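PDB 3KFV: tight junction protein ZO-3 from Homo sapiens, which serves as a MAGUK-family scaffold that links tight junction membrane proteins such as claudins and occludin to the actin cytoskeleton, seen here through its SH3 and guanylate kinase-like domains. Local coordinates for residues A[154-166]-A[278-290]. Numbering follows the deposited sequence.
Sequences VADIAMQKLTAEM and TWYQELKAIIREQ
Tyr280 of helix 278-290 sits as a knob in a hole made by Ala158, Lys161, Leu162 and Glu165 of helix 155-165. Both helices belong to the guanylate kinase-like domain and pack beside its parallel sheet. Their axes come within 11.4 Å and cross at -64°. The Tyr280 side chain leaves its helix with CG anti to the backbone N (chi1 -177°), which carries the ring across to the other helix. CD of Lys161 lies over one ring face and CG of Lys284 over the opposite face, both offset toward the rim. The hydroxyl OH of Tyr280 donates to OE1 of Glu165 at 2.7 Å, on the anti side but tilted out of the carboxylate plane. The carboxylate and the ring are turned 36° apart. The other oxygen, OE2 of Glu165, takes NZ of Lys284 at 2.9 Å on its syn side, forming a salt bridge. Two donors from one helix thus hold the carboxylate at both oxygens, which probably limits its rotation. With an alanine in place of Lys284, OE2 of Glu165 would probably be left without its charged mate, and the Tyr280 ring without the aliphatic contact from CG. Leu162 is the reciprocal knob, set among Tyr280, Leu283, Lys284 and Ile287. Its CD1 meets CD1 of Ile287 tip to tip at 4.1 Å. Leu162 also touches Phe170 and Leu202 of the sheet. Near the start of helix 155-165, the Trp279 indole, edge-to-face with Phe225, packs beside Ala158 and Ile157. CB of Ala158 reaches the indole edge, 3.9 Å from CZ3 of Trp279, and CG2 of Ile157 meets the same edge 4.1 Å from CH2 of Trp279.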
ATOM      1  N   VAL A 154      11.988 -13.002  -1.503  1.00 42.92           N
ATOM      2  CA  VAL A 154      12.312 -13.219  -2.914  1.00 40.10           C
ATOM      3  C   VAL A 154      12.067 -11.993  -3.762  1.00 37.89           C
ATOM      4  O   VAL A 154      11.974 -12.090  -4.985  1.00 37.27           O
ATOM      5  CB  VAL A 154      11.528 -14.389  -3.527  1.00 39.89           C
ATOM      6  CG1 VAL A 154      12.053 -15.714  -2.999  1.00 41.78           C
ATOM      7  CG2 VAL A 154      10.034 -14.233  -3.263  1.00 42.33           C
ATOM      8  N   ALA A 155      11.966 -10.840  -3.111  1.00 40.22           N
ATOM      9  CA  ALA A 155      11.761  -9.591  -3.830  1.00 41.06           C
ATOM     10  C   ALA A 155      12.775  -9.470  -4.963  1.00 41.88           C
ATOM     11  O   ALA A 155      12.418  -9.154  -6.097  1.00 42.50           O
ATOM     12  CB  ALA A 155      11.866  -8.404  -2.885  1.00 36.65           C
ATOM     13  N   ASP A 156      14.039  -9.738  -4.654  1.00 42.21           N
ATOM     14  CA  ASP A 156      15.100  -9.619  -5.651  1.00 43.06           C
ATOM     15  C   ASP A 156      14.896 -10.576  -6.824  1.00 38.68           C
ATOM     16  O   ASP A 156      14.953 -10.170  -7.987  1.00 37.02           O
ATOM     17  CB  ASP A 156      16.487  -9.800  -5.013  1.00 45.40           C
ATOM     18  CG  ASP A 156      16.615 -11.097  -4.221  1.00 50.81           C
ATOM     19  OD1 ASP A 156      15.613 -11.834  -4.088  1.00 46.90           O
ATOM     20  OD2 ASP A 156      17.730 -11.379  -3.728  1.00 51.68           O
ATOM     21  N   ILE A 157      14.655 -11.843  -6.512  1.00 36.85           N
ATOM     22  CA  ILE A 157      14.416 -12.857  -7.533  1.00 39.23           C
ATOM     23  C   ILE A 157      13.189 -12.524  -8.372  1.00 38.29           C
ATOM     24  O   ILE A 157      13.235 -12.574  -9.605  1.00 38.01           O
ATOM     25  CB  ILE A 157      14.224 -14.245  -6.899  1.00 40.52           C
ATOM     26  CG1 ILE A 157      15.538 -14.721  -6.268  1.00 40.19           C
ATOM     27  CG2 ILE A 157      13.716 -15.237  -7.933  1.00 37.15           C
ATOM     28  CD1 ILE A 157      15.359 -15.810  -5.230  1.00 38.61           C
ATOM     29  N   ALA A 158      12.096 -12.184  -7.696  1.00 37.04           N
ATOM     30  CA  ALA A 158      10.848 -11.839  -8.371  1.00 36.41           C
ATOM     31  C   ALA A 158      11.021 -10.665  -9.330  1.00 35.85           C
ATOM     32  O   ALA A 158      10.551 -10.710 -10.461  1.00 37.14           O
ATOM     33  CB  ALA A 158       9.764 -11.537  -7.351  1.00 39.21           C
HETATM   34  N   MSE A 159      11.703  -9.619  -8.876  1.00 38.12           N
HETATM   35  CA  MSE A 159      11.884  -8.411  -9.678  1.00 40.15           C
HETATM   36  C   MSE A 159      12.791  -8.614 -10.898  1.00 40.73           C
HETATM   37  O   MSE A 159      12.577  -7.998 -11.945  1.00 41.93           O
HETATM   38  CB  MSE A 159      12.407  -7.259  -8.813  1.00 38.99           C
HETATM   39  CG  MSE A 159      11.402  -6.741  -7.796  1.00 42.63           C
HETATM   40 SE   MSE A 159      12.191  -5.450  -6.540  1.00 62.96          SE
HETATM   41  CE  MSE A 159      12.367  -3.932  -7.742  1.00 46.77           C
ATOM     42  N   GLN A 160      13.799  -9.469 -10.759  1.00 36.90           N
ATOM     43  CA  GLN A 160      14.703  -9.746 -11.867  1.00 35.69           C
ATOM     44  C   GLN A 160      13.978 -10.539 -12.944  1.00 37.15           C
ATOM     45  O   GLN A 160      14.069 -10.222 -14.128  1.00 37.34           O
ATOM     46  CB  GLN A 160      15.946 -10.505 -11.392  1.00 37.80           C
ATOM     47  N   LYS A 161      13.246 -11.565 -12.525  1.00 37.84           N
ATOM     48  CA  LYS A 161      12.518 -12.408 -13.465  1.00 39.67           C
ATOM     49  C   LYS A 161      11.461 -11.629 -14.244  1.00 39.47           C
ATOM     50  O   LYS A 161      11.233 -11.895 -15.429  1.00 38.82           O
ATOM     51  CB  LYS A 161      11.879 -13.600 -12.749  1.00 40.85           C
ATOM     52  CG  LYS A 161      12.857 -14.696 -12.358  1.00 41.05           C
ATOM     53  CD  LYS A 161      12.164 -16.052 -12.313  1.00 45.14           C
ATOM     54  CE  LYS A 161      13.164 -17.185 -12.123  1.00 45.78           C
ATOM     55  NZ  LYS A 161      14.239 -17.148 -13.154  1.00 48.42           N
ATOM     56  N   LEU A 162      10.820 -10.670 -13.579  1.00 36.49           N
ATOM     57  CA  LEU A 162       9.775  -9.870 -14.214  1.00 38.52           C
ATOM     58  C   LEU A 162      10.311  -8.982 -15.329  1.00 38.02           C
ATOM     59  O   LEU A 162       9.764  -8.954 -16.434  1.00 35.48           O
ATOM     60  CB  LEU A 162       9.056  -9.005 -13.185  1.00 36.96           C
ATOM     61  CG  LEU A 162       8.049  -9.735 -12.306  1.00 37.93           C
ATOM     62  CD1 LEU A 162       7.528  -8.807 -11.221  1.00 34.15           C
ATOM     63  CD2 LEU A 162       6.920 -10.300 -13.154  1.00 35.29           C
ATOM     64  N   THR A 163      11.374  -8.246 -15.031  1.00 34.85           N
ATOM     65  CA  THR A 163      11.954  -7.341 -16.015  1.00 39.61           C
ATOM     66  C   THR A 163      12.687  -8.105 -17.117  1.00 39.43           C
ATOM     67  O   THR A 163      12.763  -7.648 -18.257  1.00 40.78           O
ATOM     68  CB  THR A 163      12.909  -6.325 -15.361  1.00 36.53           C
ATOM     69  OG1 THR A 163      13.770  -7.006 -14.441  1.00 45.35           O
ATOM     70  CG2 THR A 163      12.121  -5.276 -14.606  1.00 36.03           C
ATOM     71  N   ALA A 164      13.222  -9.269 -16.769  1.00 37.54           N
ATOM     72  CA  ALA A 164      13.964 -10.078 -17.720  1.00 36.24           C
ATOM     73  C   ALA A 164      13.007 -10.694 -18.728  1.00 43.35           C
ATOM     74  O   ALA A 164      13.339 -10.868 -19.900  1.00 45.69           O
ATOM     75  CB  ALA A 164      14.736 -11.161 -16.995  1.00 37.02           C
ATOM     76  N   GLU A 165      11.809 -11.021 -18.259  1.00 42.55           N
ATOM     77  CA  GLU A 165      10.823 -11.692 -19.088  1.00 40.27           C
ATOM     78  C   GLU A 165       9.994 -10.674 -19.863  1.00 43.73           C
ATOM     79  O   GLU A 165       9.510 -10.960 -20.962  1.00 45.78           O
ATOM     80  CB  GLU A 165       9.925 -12.561 -18.207  1.00 38.06           C
ATOM     81  CG  GLU A 165       8.866 -13.346 -18.950  1.00 41.56           C
ATOM     82  CD  GLU A 165       8.035 -14.222 -18.024  1.00 44.51           C
ATOM     83  OE1 GLU A 165       8.433 -14.398 -16.854  1.00 43.03           O
ATOM     84  OE2 GLU A 165       6.987 -14.738 -18.463  1.00 49.52           O
HETATM   85  N   MSE A 166       9.847  -9.479 -19.292  1.00 41.02           N
HETATM   86  CA  MSE A 166       8.946  -8.469 -19.838  1.00 40.71           C
HETATM   87  C   MSE A 166       9.461  -7.048 -19.634  1.00 42.46           C
HETATM   88  O   MSE A 166       8.858  -6.262 -18.904  1.00 39.49           O
HETATM   89  CB  MSE A 166       7.563  -8.610 -19.204  1.00 42.73           C
HETATM   90  CG  MSE A 166       6.894  -9.950 -19.470  1.00 47.01           C
HETATM   91 SE   MSE A 166       5.350 -10.298 -18.303  1.00 77.22          SE
HETATM   92  CE  MSE A 166       6.274 -10.521 -16.592  1.00 44.53           C
ATOM     93  N   THR A 278       5.400 -21.971  -9.595  1.00 42.82           N
ATOM     94  CA  THR A 278       4.017 -21.700  -9.225  1.00 44.68           C
ATOM     95  C   THR A 278       3.815 -20.314  -8.596  1.00 44.09           C
ATOM     96  O   THR A 278       2.970 -19.544  -9.058  1.00 43.02           O
ATOM     97  CB  THR A 278       3.429 -22.837  -8.350  1.00 48.09           C
ATOM     98  OG1 THR A 278       3.177 -23.982  -9.178  1.00 50.13           O
ATOM     99  CG2 THR A 278       2.125 -22.408  -7.702  1.00 48.72           C
ATOM    100  N   TRP A 279       4.591 -19.984  -7.566  1.00 40.16           N
ATOM    101  CA  TRP A 279       4.447 -18.682  -6.907  1.00 40.34           C
ATOM    102  C   TRP A 279       4.671 -17.528  -7.877  1.00 40.18           C
ATOM    103  O   TRP A 279       4.052 -16.473  -7.755  1.00 38.45           O
ATOM    104  CB  TRP A 279       5.400 -18.549  -5.718  1.00 36.73           C
ATOM    105  CG  TRP A 279       6.860 -18.539  -6.083  1.00 36.92           C
ATOM    106  CD1 TRP A 279       7.715 -19.601  -6.066  1.00 38.75           C
ATOM    107  CD2 TRP A 279       7.636 -17.408  -6.507  1.00 37.01           C
ATOM    108  NE1 TRP A 279       8.972 -19.207  -6.454  1.00 36.89           N
ATOM    109  CE2 TRP A 279       8.953 -17.864  -6.728  1.00 35.68           C
ATOM    110  CE3 TRP A 279       7.347 -16.056  -6.722  1.00 36.32           C
ATOM    111  CZ2 TRP A 279       9.979 -17.016  -7.153  1.00 34.51           C
ATOM    112  CZ3 TRP A 279       8.371 -15.213  -7.145  1.00 36.38           C
ATOM    113  CH2 TRP A 279       9.669 -15.698  -7.356  1.00 35.08           C
ATOM    114  N   TYR A 280       5.565 -17.742  -8.836  1.00 39.62           N
ATOM    115  CA  TYR A 280       5.864 -16.747  -9.851  1.00 37.36           C
ATOM    116  C   TYR A 280       4.694 -16.596 -10.817  1.00 39.75           C
ATOM    117  O   TYR A 280       4.390 -15.491 -11.267  1.00 37.39           O
ATOM    118  CB  TYR A 280       7.129 -17.137 -10.613  1.00 38.45           C
ATOM    119  CG  TYR A 280       7.554 -16.112 -11.634  1.00 39.79           C
ATOM    120  CD1 TYR A 280       8.113 -14.904 -11.237  1.00 37.82           C
ATOM    121  CD2 TYR A 280       7.396 -16.348 -12.996  1.00 37.72           C
ATOM    122  CE1 TYR A 280       8.500 -13.960 -12.164  1.00 37.97           C
ATOM    123  CE2 TYR A 280       7.778 -15.411 -13.930  1.00 35.98           C
ATOM    124  CZ  TYR A 280       8.332 -14.218 -13.509  1.00 40.02           C
ATOM    125  OH  TYR A 280       8.716 -13.270 -14.433  1.00 42.96           O
ATOM    126  N   GLN A 281       4.045 -17.716 -11.134  1.00 41.81           N
ATOM    127  CA  GLN A 281       2.856 -17.710 -11.984  1.00 41.10           C
ATOM    128  C   GLN A 281       1.716 -16.932 -11.324  1.00 44.11           C
ATOM    129  O   GLN A 281       1.180 -15.980 -11.903  1.00 44.48           O
ATOM    130  CB  GLN A 281       2.404 -19.139 -12.290  1.00 42.89           C
ATOM    131  CG  GLN A 281       3.376 -19.936 -13.160  1.00 46.72           C
ATOM    132  CD  GLN A 281       3.509 -19.376 -14.567  1.00 47.98           C
ATOM    133  OE1 GLN A 281       4.566 -18.868 -14.948  1.00 45.81           O
ATOM    134  NE2 GLN A 281       2.436 -19.462 -15.343  1.00 50.91           N
ATOM    135  N   GLU A 282       1.351 -17.343 -10.112  1.00 44.48           N
ATOM    136  CA  GLU A 282       0.351 -16.625  -9.328  1.00 41.07           C
ATOM    137  C   GLU A 282       0.701 -15.146  -9.213  1.00 40.05           C
ATOM    138  O   GLU A 282      -0.173 -14.285  -9.312  1.00 40.28           O
ATOM    139  CB  GLU A 282       0.185 -17.264  -7.947  1.00 40.10           C
ATOM    140  CG  GLU A 282      -0.955 -18.280  -7.898  1.00 56.72           C
ATOM    141  CD  GLU A 282      -0.788 -19.343  -6.811  1.00 63.10           C
ATOM    142  OE1 GLU A 282      -0.493 -18.991  -5.644  1.00 59.91           O
ATOM    143  OE2 GLU A 282      -0.976 -20.540  -7.131  1.00 62.82           O
ATOM    144  N   LEU A 283       1.981 -14.848  -9.020  1.00 40.13           N
ATOM    145  CA  LEU A 283       2.409 -13.457  -8.947  1.00 36.24           C
ATOM    146  C   LEU A 283       1.936 -12.707 -10.178  1.00 34.07           C
ATOM    147  O   LEU A 283       1.201 -11.732 -10.069  1.00 35.72           O
ATOM    148  CB  LEU A 283       3.928 -13.349  -8.809  1.00 35.46           C
ATOM    149  CG  LEU A 283       4.534 -11.939  -8.836  1.00 36.63           C
ATOM    150  CD1 LEU A 283       3.846 -11.000  -7.852  1.00 35.78           C
ATOM    151  CD2 LEU A 283       6.032 -11.983  -8.570  1.00 36.28           C
ATOM    152  N   LYS A 284       2.345 -13.181 -11.352  1.00 37.98           N
ATOM    153  CA  LYS A 284       2.060 -12.486 -12.605  1.00 34.43           C
ATOM    154  C   LYS A 284       0.567 -12.278 -12.823  1.00 32.18           C
ATOM    155  O   LYS A 284       0.141 -11.233 -13.308  1.00 27.56           O
ATOM    156  CB  LYS A 284       2.682 -13.228 -13.789  1.00 35.26           C
ATOM    157  CG  LYS A 284       4.175 -12.991 -13.948  1.00 34.81           C
ATOM    158  CD  LYS A 284       4.685 -13.546 -15.269  1.00 37.83           C
ATOM    159  CE  LYS A 284       4.611 -15.061 -15.302  1.00 37.00           C
ATOM    160  NZ  LYS A 284       4.976 -15.607 -16.634  1.00 37.44           N
ATOM    161  N   ALA A 285      -0.225 -13.279 -12.452  1.00 33.53           N
ATOM    162  CA  ALA A 285      -1.674 -13.202 -12.589  1.00 29.86           C
ATOM    163  C   ALA A 285      -2.254 -12.156 -11.631  1.00 36.69           C
ATOM    164  O   ALA A 285      -3.175 -11.412 -11.980  1.00 38.38           O
ATOM    165  CB  ALA A 285      -2.295 -14.567 -12.337  1.00 26.03           C
ATOM    166  N   ILE A 286      -1.700 -12.097 -10.425  1.00 30.75           N
ATOM    167  CA  ILE A 286      -2.165 -11.159  -9.419  1.00 31.24           C
ATOM    168  C   ILE A 286      -1.878  -9.702  -9.792  1.00 34.14           C
ATOM    169  O   ILE A 286      -2.673  -8.811  -9.492  1.00 36.44           O
ATOM    170  CB  ILE A 286      -1.578 -11.493  -8.039  1.00 32.28           C
ATOM    171  CG1 ILE A 286      -2.298 -12.709  -7.452  1.00 31.33           C
ATOM    172  CG2 ILE A 286      -1.669 -10.298  -7.102  1.00 29.39           C
ATOM    173  CD1 ILE A 286      -1.719 -13.195  -6.152  1.00 32.45           C
ATOM    174  N   ILE A 287      -0.753  -9.452 -10.450  1.00 31.45           N
ATOM    175  CA  ILE A 287      -0.436  -8.097 -10.878  1.00 31.07           C
ATOM    176  C   ILE A 287      -1.399  -7.623 -11.974  1.00 35.50           C
ATOM    177  O   ILE A 287      -1.942  -6.524 -11.905  1.00 36.37           O
ATOM    178  CB  ILE A 287       1.004  -7.993 -11.391  1.00 30.64           C
ATOM    179  CG1 ILE A 287       1.992  -8.328 -10.276  1.00 31.89           C
ATOM    180  CG2 ILE A 287       1.274  -6.604 -11.945  1.00 28.16           C
ATOM    181  CD1 ILE A 287       3.446  -8.346 -10.734  1.00 32.49           C
ATOM    182  N   ARG A 288      -1.614  -8.461 -12.983  1.00 35.13           N
ATOM    183  CA  ARG A 288      -2.506  -8.107 -14.084  1.00 38.15           C
ATOM    184  C   ARG A 288      -3.960  -7.985 -13.642  1.00 37.32           C
ATOM    185  O   ARG A 288      -4.743  -7.266 -14.258  1.00 39.90           O
ATOM    186  CB  ARG A 288      -2.405  -9.126 -15.218  1.00 32.52           C
ATOM    187  CG  ARG A 288      -1.095  -9.105 -15.953  1.00 27.95           C
ATOM    188  CD  ARG A 288      -1.142 -10.041 -17.143  1.00 37.16           C
ATOM    189  NE  ARG A 288       0.190 -10.293 -17.682  1.00 38.95           N
ATOM    190  CZ  ARG A 288       0.872 -11.417 -17.488  1.00 43.08           C
ATOM    191  NH1 ARG A 288       0.347 -12.411 -16.777  1.00 35.40           N
ATOM    192  NH2 ARG A 288       2.080 -11.547 -18.020  1.00 47.87           N
ATOM    193  N   GLU A 289      -4.325  -8.700 -12.587  1.00 35.41           N
ATOM    194  CA  GLU A 289      -5.691  -8.653 -12.089  1.00 37.15           C
ATOM    195  C   GLU A 289      -5.932  -7.375 -11.313  1.00 37.02           C
ATOM    196  O   GLU A 289      -6.783  -6.564 -11.672  1.00 37.38           O
ATOM    197  CB  GLU A 289      -5.962  -9.840 -11.180  1.00 36.91           C
ATOM    198  CG  GLU A 289      -7.351  -9.859 -10.594  1.00 42.08           C
ATOM    199  CD  GLU A 289      -7.460 -10.849  -9.449  1.00 63.86           C
ATOM    200  OE1 GLU A 289      -6.893 -10.567  -8.361  1.00 62.30           O
ATOM    201  OE2 GLU A 289      -8.103 -11.912  -9.640  1.00 68.24           O
ATOM    202  N   GLN A 290      -5.167  -7.200 -10.243  1.00 38.94           N
ATOM    203  CA  GLN A 290      -5.345  -6.057  -9.358  1.00 38.44           C
ATOM    204  C   GLN A 290      -5.106  -4.738 -10.076  1.00 33.55           C
ATOM    205  O   GLN A 290      -5.499  -3.687  -9.585  1.00 35.15           O
ATOM    206  CB  GLN A 290      -4.469  -6.194  -8.108  1.00 32.92           C
ATOM    207  CG  GLN A 290      -4.823  -7.421  -7.285  1.00 36.25           C
ATOM    208  CD  GLN A 290      -4.325  -7.346  -5.859  1.00 41.38           C
ATOM    209  OE1 GLN A 290      -3.713  -6.358  -5.453  1.00 44.49           O
ATOM    210  NE2 GLN A 290      -4.583  -8.396  -5.084  1.00 37.66           N
TER